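Local coordinates for pesticidal crystal protein Cry4Aa (PDB 2C9K) that promotes colloid-osmotic lysis of insect midgut epithelial cells by binding to them, as the functional form of a mosquito-larvicidal pore-forming toxin, at residues 492-497 / 566-571; 531-536 / 596-601; 538-541 / 545-548. All blocks are in the same frame, centred on the assembly; numbering follows the deposited sequence.

Contact 1: residues 492-497 / 566-571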
ATOM      1  N   PRO A 492       4.646  10.607  -2.077  1.00 24.49           N
ATOM      2  CA  PRO A 492       3.644  11.586  -2.516  1.00 24.99           C
ATOM      3  C   PRO A 492       2.207  11.059  -2.513  1.00 25.08           C
ATOM      4  O   PRO A 492       1.241  11.826  -2.577  1.00 25.24           O
ATOM      5  CB  PRO A 492       4.131  11.968  -3.910  1.00 23.61           C
ATOM      6  CG  PRO A 492       4.738  10.704  -4.396  1.00 23.94           C
ATOM      7  CD  PRO A 492       5.518  10.219  -3.196  1.00 24.28           C
ATOM      8  N   GLY A 493       2.064   9.745  -2.444  1.00 24.53           N
ATOM      9  CA  GLY A 493       0.733   9.182  -2.411  1.00 24.64           C
ATOM     10  C   GLY A 493       0.472   8.165  -3.490  1.00 24.92           C
ATOM     11  O   GLY A 493      -0.396   7.309  -3.334  1.00 24.94           O
ATOM     12  N   HIS A 494       1.235   8.233  -4.574  1.00 24.99           N
ATOM     13  CA  HIS A 494       1.025   7.311  -5.682  1.00 25.08           C
ATOM     14  C   HIS A 494       2.162   6.331  -5.982  1.00 25.73           C
ATOM     15  O   HIS A 494       2.104   5.603  -6.972  1.00 26.34           O
ATOM     16  CB  HIS A 494       0.693   8.124  -6.935  1.00 25.44           C
ATOM     17  CG  HIS A 494       1.683   9.208  -7.228  1.00 24.34           C
ATOM     18  ND1 HIS A 494       2.840   8.987  -7.943  1.00 24.24           N
ATOM     19  CD2 HIS A 494       1.702  10.514  -6.874  1.00 22.90           C
ATOM     20  CE1 HIS A 494       3.529  10.111  -8.019  1.00 23.56           C
ATOM     21  NE2 HIS A 494       2.861  11.053  -7.378  1.00 23.06           N
ATOM     22  N   THR A 495       3.190   6.297  -5.141  1.00 25.69           N
ATOM     23  CA  THR A 495       4.295   5.380  -5.384  1.00 25.51           C
ATOM     24  C   THR A 495       4.152   4.085  -4.588  1.00 25.75           C
ATOM     25  O   THR A 495       4.943   3.155  -4.749  1.00 25.43           O
ATOM     26  CB  THR A 495       5.650   6.027  -5.043  1.00 26.08           C
ATOM     27  OG1 THR A 495       5.636   6.479  -3.684  1.00 26.27           O
ATOM     28  CG2 THR A 495       5.929   7.199  -5.975  1.00 25.38           C
ATOM     29  N   GLY A 496       3.139   4.022  -3.733  1.00 24.77           N
ATOM     30  CA  GLY A 496       2.927   2.825  -2.946  1.00 25.07           C
ATOM     31  C   GLY A 496       3.715   2.785  -1.652  1.00 25.68           C
ATOM     32  O   GLY A 496       3.584   1.835  -0.874  1.00 27.51           O
ATOM     33  N   GLY A 497       4.529   3.809  -1.417  1.00 24.40           N
ATOM     34  CA  GLY A 497       5.325   3.859  -0.205  1.00 23.15           C
ATOM     35  C   GLY A 497       6.285   5.027  -0.209  1.00 23.69           C
ATOM     36  O   GLY A 497       6.225   5.871  -1.096  1.00 23.63           O
ATOM     37  N   LYS A 566       3.981  12.942 -13.377  0.50 28.25           N
ATOM     38  CA  LYS A 566       4.946  13.334 -14.396  0.50 28.30           C
ATOM     39  C   LYS A 566       6.308  13.693 -13.804  0.50 27.46           C
ATOM     40  O   LYS A 566       7.308  13.737 -14.516  0.50 25.70           O
ATOM     41  CB  LYS A 566       4.378  14.508 -15.200  0.50 30.65           C
ATOM     42  CG  LYS A 566       5.333  15.130 -16.199  0.50 34.10           C
ATOM     43  CD  LYS A 566       6.153  16.240 -15.559  0.50 37.78           C
ATOM     44  CE  LYS A 566       5.269  17.412 -15.164  1.00 39.82           C
ATOM     45  NZ  LYS A 566       4.567  17.981 -16.355  1.00 41.33           N
ATOM     46  N   ASP A 567       6.340  13.930 -12.494  1.00 28.37           N
ATOM     47  CA  ASP A 567       7.569  14.305 -11.797  1.00 27.63           C
ATOM     48  C   ASP A 567       8.572  13.176 -11.658  1.00 27.07           C
ATOM     49  O   ASP A 567       9.753  13.428 -11.436  1.00 27.77           O
ATOM     50  CB  ASP A 567       7.243  14.880 -10.416  1.00 30.02           C
ATOM     51  CG  ASP A 567       6.497  16.205 -10.496  1.00 32.16           C
ATOM     52  OD1 ASP A 567       5.980  16.667  -9.456  1.00 31.18           O
ATOM     53  OD2 ASP A 567       6.434  16.787 -11.603  1.00 34.75           O
ATOM     54  N   PHE A 568       8.113  11.934 -11.770  1.00 26.42           N
ATOM     55  CA  PHE A 568       9.020  10.797 -11.683  1.00 25.62           C
ATOM     56  C   PHE A 568       9.328  10.303 -13.086  1.00 26.89           C
ATOM     57  O   PHE A 568       8.429  10.167 -13.914  1.00 26.74           O
ATOM     58  CB  PHE A 568       8.412   9.667 -10.852  1.00 24.39           C
ATOM     59  CG  PHE A 568       8.307   9.989  -9.384  1.00 25.46           C
ATOM     60  CD1 PHE A 568       7.230  10.718  -8.890  1.00 24.17           C
ATOM     61  CD2 PHE A 568       9.311   9.599  -8.503  1.00 25.68           C
ATOM     62  CE1 PHE A 568       7.155  11.057  -7.550  1.00 24.02           C
ATOM     63  CE2 PHE A 568       9.249   9.934  -7.158  1.00 25.30           C
ATOM     64  CZ  PHE A 568       8.166  10.667  -6.680  1.00 26.74           C
ATOM     65  N   GLN A 569      10.606  10.052 -13.356  1.00 28.67           N
ATOM     66  CA  GLN A 569      11.029   9.574 -14.666  1.00 29.83           C
ATOM     67  C   GLN A 569      11.923   8.343 -14.579  1.00 30.75           C
ATOM     68  O   GLN A 569      12.251   7.879 -13.480  1.00 32.16           O
ATOM     69  CB  GLN A 569      11.726  10.700 -15.426  1.00 31.05           C
ATOM     70  CG  GLN A 569      10.761  11.804 -15.840  1.00 34.10           C
ATOM     71  CD  GLN A 569       9.652  11.291 -16.753  1.00 37.45           C
ATOM     72  OE1 GLN A 569       8.631  11.957 -16.944  1.00 38.46           O
ATOM     73  NE2 GLN A 569       9.857  10.103 -17.333  1.00 38.10           N
ATOM     74  N   TYR A 570      12.317   7.811 -15.732  1.00 29.61           N
ATOM     75  CA  TYR A 570      13.136   6.608 -15.759  1.00 29.09           C
ATOM     76  C   TYR A 570      14.479   6.722 -16.454  1.00 29.83           C
ATOM     77  O   TYR A 570      14.559   7.137 -17.609  1.00 30.37           O
ATOM     78  CB  TYR A 570      12.373   5.468 -16.433  1.00 29.06           C
ATOM     79  CG  TYR A 570      11.104   5.019 -15.743  1.00 28.22           C
ATOM     80  CD1 TYR A 570       9.998   5.866 -15.643  1.00 26.47           C
ATOM     81  CD2 TYR A 570      10.988   3.718 -15.242  1.00 27.73           C
ATOM     82  CE1 TYR A 570       8.806   5.427 -15.067  1.00 26.15           C
ATOM     83  CE2 TYR A 570       9.802   3.268 -14.665  1.00 27.22           C
ATOM     84  CZ  TYR A 570       8.716   4.128 -14.585  1.00 26.07           C
ATOM     85  OH  TYR A 570       7.547   3.684 -14.030  1.00 24.43           O
ATOM     86  N   LEU A 571      15.536   6.331 -15.749  1.00 30.97           N
ATOM     87  CA  LEU A 571      16.878   6.326 -16.324  1.00 32.53           C
ATOM     88  C   LEU A 571      17.432   4.924 -16.154  1.00 34.11           C
ATOM     89  O   LEU A 571      17.123   4.243 -15.175  1.00 35.08           O
ATOM     90  CB  LEU A 571      17.799   7.347 -15.648  1.00 31.71           C
ATOM     91  CG  LEU A 571      17.757   8.723 -16.314  1.00 30.89           C
ATOM     92  CD1 LEU A 571      18.717   9.682 -15.622  1.00 30.37           C
ATOM     93  CD2 LEU A 571      18.112   8.561 -17.785  1.00 29.28           C
TER
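Thr495 and Phe568 are 9.6 Å apart at their CA atoms, the first in the irregular loop 492-497, the second in 566-571, which runs from a 3-10 turn into a strand. No hydrogen bond joins the two segments; the Phe568 side chain spans the distance. Its CG sits beside the backbone N, anti to the carbonyl carbon (chi1 -70°), which sends the ring into the loop. There its outer atoms meet three residues in turn. His494 CE1 approaches obliquely and lies 3.8 Å from Phe568 CE1. The two ring planes are nearly perpendicular, at 83°, with their centroids 5.8 Å apart. Pro492 comes from the opposite direction to Phe568 and brings its CG to 4.0 Å from Phe568 CE1. The same Pro492 CG lies over one face of the His494 imidazole, near the rim, so the proline touches both rings. Thr495 supplies the third contact, crossing the phenylalanine at about a right angle: its methyl CG2 lies over one face of the Phe568 ring, offset toward the rim, 4.2 Å from CZ. The threonine divides its two branches. While the methyl faces the aromatic ring, OG1 donates within the loop to Gly497 O at 2.7 Å. All four touching residues are buried, and the imidazole's polar end is satisfied by a hydrogen bond from NE2 to Leu563 O. The contact lies where the third, beta-sandwich domain of the three-domain toxin fragment meets the N-terminal helical domain: His494 packs on Thr194 and Val198 of helix 183-208, Lys202 of that helix bonds to Pro492 O, and Phe568 also touches Ala526 of strand 517-527.

Contact 2: residues 531-536 / 596-601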
ATOM      1  N   ALA A 531      20.197  21.424 -15.584  1.00 40.68           N
ATOM      2  CA  ALA A 531      21.090  20.734 -16.501  1.00 42.02           C
ATOM      3  C   ALA A 531      22.575  20.884 -16.152  1.00 42.91           C
ATOM      4  O   ALA A 531      23.381  20.008 -16.462  1.00 43.11           O
ATOM      5  CB  ALA A 531      20.834  21.220 -17.927  1.00 40.34           C
ATOM      6  N   ASN A 532      22.938  21.982 -15.496  1.00 44.44           N
ATOM      7  CA  ASN A 532      24.339  22.216 -15.141  1.00 46.40           C
ATOM      8  C   ASN A 532      24.673  21.720 -13.745  1.00 46.55           C
ATOM      9  O   ASN A 532      25.831  21.764 -13.319  1.00 47.05           O
ATOM     10  CB  ASN A 532      24.670  23.707 -15.240  1.00 48.93           C
ATOM     11  CG  ASN A 532      24.290  24.297 -16.587  1.00 51.44           C
ATOM     12  OD1 ASN A 532      24.714  23.800 -17.639  1.00 51.13           O
ATOM     13  ND2 ASN A 532      23.482  25.360 -16.564  1.00 49.42           N
ATOM     14  N   THR A 533      23.655  21.239 -13.038  1.00 45.46           N
ATOM     15  CA  THR A 533      23.835  20.737 -11.680  1.00 42.54           C
ATOM     16  C   THR A 533      23.231  19.342 -11.485  1.00 40.50           C
ATOM     17  O   THR A 533      22.588  19.064 -10.475  1.00 40.19           O
ATOM     18  CB  THR A 533      23.205  21.711 -10.678  1.00 42.42           C
ATOM     19  OG1 THR A 533      21.859  22.011 -11.079  1.00 40.18           O
ATOM     20  CG2 THR A 533      24.027  22.991 -10.613  1.00 40.08           C
ATOM     21  N   ARG A 534      23.456  18.464 -12.455  1.00 37.99           N
ATOM     22  CA  ARG A 534      22.924  17.110 -12.390  1.00 34.78           C
ATOM     23  C   ARG A 534      23.633  16.285 -11.328  1.00 32.44           C
ATOM     24  O   ARG A 534      24.855  16.350 -11.182  1.00 30.99           O
ATOM     25  CB  ARG A 534      23.081  16.415 -13.744  1.00 33.95           C
ATOM     26  CG  ARG A 534      22.577  17.213 -14.919  1.00 33.81           C
ATOM     27  CD  ARG A 534      23.181  16.688 -16.200  1.00 33.91           C
ATOM     28  NE  ARG A 534      22.482  15.515 -16.712  1.00 35.58           N
ATOM     29  CZ  ARG A 534      22.971  14.707 -17.649  1.00 36.04           C
ATOM     30  NH1 ARG A 534      24.170  14.942 -18.172  1.00 35.55           N
ATOM     31  NH2 ARG A 534      22.261  13.675 -18.078  1.00 35.60           N
ATOM     32  N   ALA A 535      22.856  15.511 -10.583  1.00 31.61           N
ATOM     33  CA  ALA A 535      23.421  14.644  -9.565  1.00 31.03           C
ATOM     34  C   ALA A 535      23.977  13.451 -10.330  1.00 31.11           C
ATOM     35  O   ALA A 535      23.461  13.087 -11.387  1.00 31.63           O
ATOM     36  CB  ALA A 535      22.345  14.195  -8.594  1.00 28.53           C
ATOM     37  N   VAL A 536      25.042  12.858  -9.815  1.00 31.16           N
ATOM     38  CA  VAL A 536      25.647  11.703 -10.460  1.00 31.52           C
ATOM     39  C   VAL A 536      25.528  10.525  -9.510  1.00 31.27           C
ATOM     40  O   VAL A 536      25.771  10.669  -8.314  1.00 32.42           O
ATOM     41  CB  VAL A 536      27.129  11.977 -10.791  1.00 31.41           C
ATOM     42  CG1 VAL A 536      27.851  10.688 -11.133  1.00 32.40           C
ATOM     43  CG2 VAL A 536      27.209  12.927 -11.957  1.00 32.44           C
ATOM     44  N   THR A 596      24.987  19.678  -3.872  1.00 38.48           N
ATOM     45  CA  THR A 596      24.233  19.350  -2.665  1.00 39.57           C
ATOM     46  C   THR A 596      22.804  19.867  -2.658  1.00 40.84           C
ATOM     47  O   THR A 596      21.935  19.260  -2.038  1.00 41.89           O
ATOM     48  CB  THR A 596      24.924  19.887  -1.395  1.00 39.45           C
ATOM     49  OG1 THR A 596      24.876  21.319  -1.390  1.00 39.81           O
ATOM     50  CG2 THR A 596      26.372  19.432  -1.346  1.00 39.29           C
ATOM     51  N   ASN A 597      22.552  20.986  -3.330  1.00 41.66           N
ATOM     52  CA  ASN A 597      21.202  21.531  -3.362  1.00 41.44           C
ATOM     53  C   ASN A 597      20.270  20.814  -4.336  1.00 40.60           C
ATOM     54  O   ASN A 597      19.052  21.007  -4.286  1.00 41.92           O
ATOM     55  CB  ASN A 597      21.230  23.028  -3.668  1.00 43.34           C
ATOM     56  CG  ASN A 597      21.661  23.855  -2.467  1.00 45.72           C
ATOM     57  OD1 ASN A 597      21.396  23.482  -1.317  1.00 45.26           O
ATOM     58  ND2 ASN A 597      22.313  24.990  -2.724  1.00 45.47           N
ATOM     59  N   THR A 598      20.828  19.987  -5.215  1.00 37.73           N
ATOM     60  CA  THR A 598      19.991  19.248  -6.153  1.00 35.03           C
ATOM     61  C   THR A 598      19.428  18.010  -5.462  1.00 32.96           C
ATOM     62  O   THR A 598      20.135  17.032  -5.255  1.00 30.80           O
ATOM     63  CB  THR A 598      20.776  18.819  -7.401  1.00 35.10           C
ATOM     64  OG1 THR A 598      21.242  19.984  -8.085  1.00 35.95           O
ATOM     65  CG2 THR A 598      19.891  18.028  -8.347  1.00 33.94           C
ATOM     66  N   THR A 599      18.151  18.079  -5.097  1.00 32.18           N
ATOM     67  CA  THR A 599      17.456  16.983  -4.426  1.00 31.19           C
ATOM     68  C   THR A 599      17.118  15.855  -5.388  1.00 31.11           C
ATOM     69  O   THR A 599      16.593  16.090  -6.475  1.00 33.21           O
ATOM     70  CB  THR A 599      16.126  17.455  -3.791  1.00 30.82           C
ATOM     71  OG1 THR A 599      16.392  18.368  -2.717  1.00 30.52           O
ATOM     72  CG2 THR A 599      15.339  16.269  -3.265  1.00 29.61           C
ATOM     73  N   VAL A 600      17.416  14.627  -4.977  1.00 30.03           N
ATOM     74  CA  VAL A 600      17.124  13.445  -5.782  1.00 27.42           C
ATOM     75  C   VAL A 600      16.305  12.479  -4.931  1.00 25.95           C
ATOM     76  O   VAL A 600      16.705  12.117  -3.824  1.00 24.71           O
ATOM     77  CB  VAL A 600      18.422  12.736  -6.245  1.00 27.41           C
ATOM     78  CG1 VAL A 600      18.081  11.457  -7.006  1.00 27.50           C
ATOM     79  CG2 VAL A 600      19.232  13.669  -7.129  1.00 26.20           C
ATOM     80  N   LEU A 601      15.145  12.081  -5.437  1.00 25.00           N
ATOM     81  CA  LEU A 601      14.302  11.153  -4.701  1.00 24.73           C
ATOM     82  C   LEU A 601      14.265   9.804  -5.413  1.00 24.41           C
ATOM     83  O   LEU A 601      13.760   9.689  -6.527  1.00 23.93           O
ATOM     84  CB  LEU A 601      12.893  11.725  -4.550  1.00 25.81           C
ATOM     85  CG  LEU A 601      12.818  13.050  -3.783  1.00 28.57           C
ATOM     86  CD1 LEU A 601      11.378  13.524  -3.725  1.00 29.91           C
ATOM     87  CD2 LEU A 601      13.371  12.876  -2.375  1.00 29.19           C
TER
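Thr598 swings its hydroxyl back to the side of its own N-H, opposite the carbonyl carbon (chi1 -62°), and this turns OG1 toward the carbonyl of Thr533. The contact belongs to the beta-sandwich domain of the toxin, where the loop leading into strand 536-541 passes the loop that becomes strand 600-609. Thr598 OG1 donates to Thr533 O at 2.9 Å, lying in the carbonyl plane with a C=O...donor angle of 148°. It is the one hydrogen bond between 531-536 and 596-601. The methyl of Thr598 is also near this acceptor, with CG2 3.6 Å from Thr533 O, so both branches of the threonine come close to the same oxygen. The two threonine hydroxyls, OG1 to OG1, are 3.7 Å apart and are not bonded to each other; Thr533 OG1 instead pairs with Ser530 N.

Two residues further along each segment the character changes to apolar. Ala535 and Val600 both point across, and both are buried. Close by, Arg591 of strand 584-591 touches both of these side chains and reaches Thr598 O through NH2, while Leu551 packs on Val600 and shares a backbone hydrogen bond with Ala535. Val600 keeps CG1 anti to its N, which leaves CG2 as the branch that meets the alanine: Val600 CG2 lies 3.5 Å from Ala535 CB.

Contact 3: residues 538-541 / 545-548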
ATOM      1  N   ASN A 538      26.610   6.459  -8.681  0.50 29.91           N
ATOM      2  CA  ASN A 538      27.473   5.325  -8.952  0.50 29.83           C
ATOM      3  C   ASN A 538      26.983   4.095  -8.216  0.50 29.65           C
ATOM      4  O   ASN A 538      26.787   4.107  -7.003  0.50 28.60           O
ATOM      5  CB  ASN A 538      28.905   5.654  -8.555  0.50 31.00           C
ATOM      6  CG  ASN A 538      29.474   6.783  -9.373  1.00 32.41           C
ATOM      7  OD1 ASN A 538      29.639   6.658 -10.587  1.00 31.96           O
ATOM      8  ND2 ASN A 538      29.766   7.905  -8.720  1.00 34.08           N
ATOM      9  N   LEU A 539      26.786   3.034  -8.984  1.00 31.05           N
ATOM     10  CA  LEU A 539      26.288   1.759  -8.489  1.00 31.76           C
ATOM     11  C   LEU A 539      27.436   0.759  -8.478  1.00 32.38           C
ATOM     12  O   LEU A 539      27.987   0.431  -9.533  1.00 33.17           O
ATOM     13  CB  LEU A 539      25.204   1.245  -9.435  1.00 32.66           C
ATOM     14  CG  LEU A 539      23.900   0.613  -8.957  1.00 34.07           C
ATOM     15  CD1 LEU A 539      23.299  -0.135 -10.146  1.00 32.96           C
ATOM     16  CD2 LEU A 539      24.127  -0.330  -7.794  1.00 33.52           C
ATOM     17  N   SER A 540      27.808   0.280  -7.298  1.00 31.31           N
ATOM     18  CA  SER A 540      28.875  -0.700  -7.215  1.00 31.14           C
ATOM     19  C   SER A 540      28.310  -2.045  -6.813  1.00 31.56           C
ATOM     20  O   SER A 540      27.747  -2.197  -5.727  1.00 33.06           O
ATOM     21  CB  SER A 540      29.940  -0.282  -6.204  1.00 30.82           C
ATOM     22  OG  SER A 540      30.820   0.679  -6.755  1.00 33.59           O
ATOM     23  N   ILE A 541      28.431  -3.012  -7.712  1.00 29.45           N
ATOM     24  CA  ILE A 541      27.974  -4.357  -7.427  1.00 26.50           C
ATOM     25  C   ILE A 541      29.244  -5.197  -7.326  1.00 25.86           C
ATOM     26  O   ILE A 541      29.795  -5.648  -8.336  1.00 24.14           O
ATOM     27  CB  ILE A 541      27.069  -4.912  -8.541  1.00 25.14           C
ATOM     28  CG1 ILE A 541      25.891  -3.971  -8.767  1.00 24.50           C
ATOM     29  CG2 ILE A 541      26.545  -6.280  -8.149  1.00 22.88           C
ATOM     30  CD1 ILE A 541      24.886  -4.479  -9.784  1.00 24.57           C
ATOM     31  N   ALA A 545      29.627  -5.633 -11.386  1.00 28.94           N
ATOM     32  CA  ALA A 545      29.781  -4.507 -12.302  1.00 30.22           C
ATOM     33  C   ALA A 545      29.979  -3.174 -11.601  1.00 30.87           C
ATOM     34  O   ALA A 545      29.963  -3.090 -10.370  1.00 31.00           O
ATOM     35  CB  ALA A 545      28.563  -4.422 -13.226  1.00 26.56           C
ATOM     36  N   GLU A 546      30.179  -2.135 -12.407  1.00 30.99           N
ATOM     37  CA  GLU A 546      30.356  -0.786 -11.895  1.00 31.55           C
ATOM     38  C   GLU A 546      29.588   0.157 -12.810  1.00 30.67           C
ATOM     39  O   GLU A 546      30.096   0.588 -13.835  1.00 31.68           O
ATOM     40  CB  GLU A 546      31.828  -0.400 -11.886  1.00 32.64           C
ATOM     41  CG  GLU A 546      32.091   0.842 -11.084  1.00 38.62           C
ATOM     42  CD  GLU A 546      31.975   0.590  -9.589  1.00 42.52           C
ATOM     43  OE1 GLU A 546      31.834   1.571  -8.824  1.00 44.41           O
ATOM     44  OE2 GLU A 546      32.039  -0.590  -9.178  1.00 43.68           O
ATOM     45  N   LEU A 547      28.360   0.479 -12.438  1.00 29.45           N
ATOM     46  CA  LEU A 547      27.540   1.354 -13.256  1.00 27.83           C
ATOM     47  C   LEU A 547      27.500   2.781 -12.727  1.00 27.93           C
ATOM     48  O   LEU A 547      27.612   3.015 -11.529  1.00 28.14           O
ATOM     49  CB  LEU A 547      26.123   0.799 -13.332  1.00 27.74           C
ATOM     50  CG  LEU A 547      25.966  -0.673 -13.724  1.00 26.59           C
ATOM     51  CD1 LEU A 547      26.537  -1.574 -12.633  1.00 26.47           C
ATOM     52  CD2 LEU A 547      24.489  -0.973 -13.928  1.00 26.33           C
ATOM     53  N   GLY A 548      27.338   3.736 -13.632  1.00 27.56           N
ATOM     54  CA  GLY A 548      27.281   5.127 -13.230  1.00 27.99           C
ATOM     55  C   GLY A 548      26.546   5.943 -14.268  1.00 29.51           C
ATOM     56  O   GLY A 548      26.553   5.601 -15.450  1.00 30.13           O
TER
HETATM   57  O   HOH W   1      30.569   3.822 -11.534  1.00 47.64           O
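Glu546 and Ser540 meet through the flat carboxylate of the glutamate, whose two oxygens both come near the one serine hydroxyl, while the other flat group, the Asn538 amide, lies further along the same face beside Gly548. These residues form a beta hairpin in the beta-sandwich domain, strands 538-541 and 545-548 running antiparallel at 170° with their axes 4.6 Å apart. Ser540 OG donates to Glu546 OE1 at 2.5 Å, a short value that deserves little weight at this resolution. The glutamate CG starts anti to its backbone N and the chain then bends at chi2 (73°), which brings the carboxylate back over the neighbouring strand. At the Asn538-Gly548 pair, Asn538 OD1 lies 3.9 Å from Gly548 CA.

The backbone bonds come in two reciprocal sets. Leu539 and Leu547 form one hydrogen-bonded pair, with Leu539 N to Leu547 O at 2.7 Å and Leu547 N to Leu539 O at 2.9 Å; Ile541 and Ala545 form the other. Ser540-Glu546 lies between them and Asn538-Gly548 beyond the leucine pair; both are non-hydrogen-bonded. On the opposite face Leu539, Ile541, Ala545 and Leu547 turn inward. The Leu539 and Leu547 side chains run alongside each other off this face and pack against Ile521 and Phe573, and Ile541 lies on Ile585 and Leu587. Back on the Asn538 face, a water donates to Asn538 OD1 at 3.1 Å and, more weakly, to Leu547 O.

All three contacts belong to the beta-sandwich domain, and their centres form a triangle. Contact 1 lies where the domain meets the helical one, its centre about 17 Å from that of contact 2 and about 23 Å from that of contact 3. Contacts 1 and 2 interleave along the chain and reach the same mixed sheet, yet their nearest atoms stay about 5 Å apart. Contacts 2 and 3, with centres about 18 Å apart, are joined by sequence: loop 531-536 runs into the first strand of the hairpin. That hairpin forms one edge of the other sheet of the sandwich, with 545-550 as its outermost strand within this chain.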